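Aminotransferase TlmJ (Streptoalloteichus hindustanus, PDB 5UID) probably catalyses the pyridoxal 5'-phosphate-dependent transfer of amino groups, as a DegT/DnrJ/EryC1-family aminotransferase of natural product biosynthesis. Local coordinates at residues A[67-72]-A[91-96]. Sequence-based numbering, arbitrary orientation.
Sequences LSMELL and ANAIAA
M69, a selenomethionine, lays the root of its side chain over the A93 turn of helix 88-95: CB stands 3.6 Å from the carbonyl O of A93, and CG lies 3.9 Å from the A93 methyl, CB. With CG beside the backbone N (chi1 -66°) and a further bend at chi2 (-57°), the chain turns at CG and carries SE to I94, where it meets CG1 at 4.0 Å. The M69 and I94 side chains run at a slant to one another, the selenium touching the CG1 branch. No hydrogen bond links the two segments; the contact is van der Waals packing, burying 120 Å² of surface summed over both segments, and the closest pair of CA atoms, those of M69 and I94, is 6.4 Å apart. Both helices belong to the large domain of a fold type I aminotransferase and pack against its mixed central sheet, M69 and I94 both resting on V80 of strand 79-83 and I94 also on L82. F66, one turn before E70 on helix 61-72, adds contacts to A93 and A96. Beyond this pair, E70 makes a salt bridge with R243, while N92 ND2 donates a hydrogen bond to the carbonyl O of G242 of the second subunit.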
loop_
_atom_site.group_PDB
_atom_site.type_symbol
_atom_site.label_atom_id
_atom_site.label_comp_id
_atom_site.label_asym_id
_atom_site.label_seq_id
_atom_site.Cartn_x
_atom_site.Cartn_y
_atom_site.Cartn_z
ATOM N N LEU A 67 -10.014 -2.576 -5.489
ATOM C CA LEU A 67 -11.169 -2.291 -4.643
ATOM C C LEU A 67 -12.427 -2.082 -5.475
ATOM O O LEU A 67 -13.509 -2.552 -5.103
ATOM C CB LEU A 67 -10.902 -1.063 -3.773
ATOM C CG LEU A 67 -9.908 -1.219 -2.623
ATOM C CD1 LEU A 67 -9.653 0.123 -1.955
ATOM C CD2 LEU A 67 -10.412 -2.238 -1.616
ATOM N N SER A 68 -12.308 -1.381 -6.605
ATOM C CA SER A 68 -13.488 -1.101 -7.416
ATOM C C SER A 68 -14.098 -2.385 -7.965
ATOM O O SER A 68 -15.326 -2.529 -8.005
ATOM C CB SER A 68 -13.134 -0.138 -8.552
ATOM O OG SER A 68 -12.272 -0.751 -9.491
HETATM N N MSE A 69 -13.262 -3.334 -8.378
HETATM C CA MSE A 69 -13.756 -4.619 -8.863
HETATM C C MSE A 69 -14.405 -5.408 -7.730
HETATM O O MSE A 69 -15.333 -6.184 -7.957
HETATM C CB MSE A 69 -12.628 -5.432 -9.502
HETATM C CG MSE A 69 -12.064 -4.819 -10.783
HETATM SE SE MSE A 69 -13.420 -4.545 -12.170
HETATM C CE MSE A 69 -13.354 -2.600 -12.273
ATOM N N GLU A 70 -13.910 -5.211 -6.505
ATOM C CA GLU A 70 -14.539 -5.838 -5.347
ATOM C C GLU A 70 -15.884 -5.190 -5.040
ATOM O O GLU A 70 -16.889 -5.884 -4.844
ATOM C CB GLU A 70 -13.613 -5.754 -4.131
ATOM C CG GLU A 70 -12.346 -6.586 -4.250
ATOM C CD GLU A 70 -11.387 -6.355 -3.096
ATOM O OE1 GLU A 70 -11.780 -5.685 -2.118
ATOM O OE2 GLU A 70 -10.238 -6.841 -3.169
ATOM N N LEU A 71 -15.921 -3.856 -5.006
ATOM C CA LEU A 71 -17.156 -3.154 -4.667
ATOM C C LEU A 71 -18.241 -3.406 -5.706
ATOM O O LEU A 71 -19.426 -3.507 -5.365
ATOM C CB LEU A 71 -16.882 -1.657 -4.524
ATOM C CG LEU A 71 -15.965 -1.270 -3.362
ATOM C CD1 LEU A 71 -15.505 0.166 -3.503
ATOM C CD2 LEU A 71 -16.677 -1.475 -2.034
ATOM N N LEU A 72 -17.858 -3.512 -6.980
ATOM C CA LEU A 72 -18.836 -3.769 -8.032
ATOM C C LEU A 72 -19.322 -5.212 -8.030
ATOM O O LEU A 72 -20.338 -5.511 -8.664
ATOM C CB LEU A 72 -18.244 -3.414 -9.395
ATOM C CG LEU A 72 -18.003 -1.926 -9.658
ATOM C CD1 LEU A 72 -17.287 -1.731 -10.983
ATOM C CD2 LEU A 72 -19.315 -1.159 -9.640
ATOM N N ALA A 91 -6.014 -5.288 -15.347
ATOM C CA ALA A 91 -6.407 -6.637 -15.734
ATOM C C ALA A 91 -6.262 -7.605 -14.567
ATOM O O ALA A 91 -7.081 -8.517 -14.405
ATOM C CB ALA A 91 -5.581 -7.106 -16.931
ATOM N N ASN A 92 -5.225 -7.424 -13.746
ATOM C CA ASN A 92 -5.059 -8.268 -12.567
ATOM C C ASN A 92 -6.210 -8.074 -11.589
ATOM O O ASN A 92 -6.663 -9.033 -10.954
ATOM C CB ASN A 92 -3.719 -7.971 -11.889
ATOM C CG ASN A 92 -2.544 -8.631 -12.595
ATOM O OD1 ASN A 92 -2.707 -9.269 -13.636
ATOM N ND2 ASN A 92 -1.351 -8.477 -12.030
ATOM N N ALA A 93 -6.705 -6.838 -11.464
ATOM C CA ALA A 93 -7.837 -6.584 -10.580
ATOM C C ALA A 93 -9.074 -7.355 -11.020
ATOM O O ALA A 93 -9.911 -7.714 -10.184
ATOM C CB ALA A 93 -8.137 -5.086 -10.527
ATOM N N ILE A 94 -9.201 -7.625 -12.319
ATOM C CA ILE A 94 -10.344 -8.376 -12.826
ATOM C C ILE A 94 -10.152 -9.870 -12.601
ATOM O O ILE A 94 -11.014 -10.545 -12.027
ATOM C CB ILE A 94 -10.564 -8.054 -14.317
ATOM C CG1 ILE A 94 -10.857 -6.561 -14.502
ATOM C CG2 ILE A 94 -11.690 -8.909 -14.896
ATOM C CD1 ILE A 94 -10.508 -6.039 -15.878
ATOM N N ALA A 95 -9.014 -10.407 -13.045
ATOM C CA ALA A 95 -8.788 -11.845 -12.985
ATOM C C ALA A 95 -8.619 -12.363 -11.561
ATOM O O ALA A 95 -8.873 -13.547 -11.316
ATOM C CB ALA A 95 -7.564 -12.215 -13.825
ATOM N N ALA A 96 -8.197 -11.515 -10.617
ATOM C CA ALA A 96 -8.023 -11.977 -9.242
ATOM C C ALA A 96 -9.357 -12.303 -8.583
ATOM O O ALA A 96 -9.409 -13.141 -7.676
ATOM C CB ALA A 96 -7.271 -10.932 -8.418
#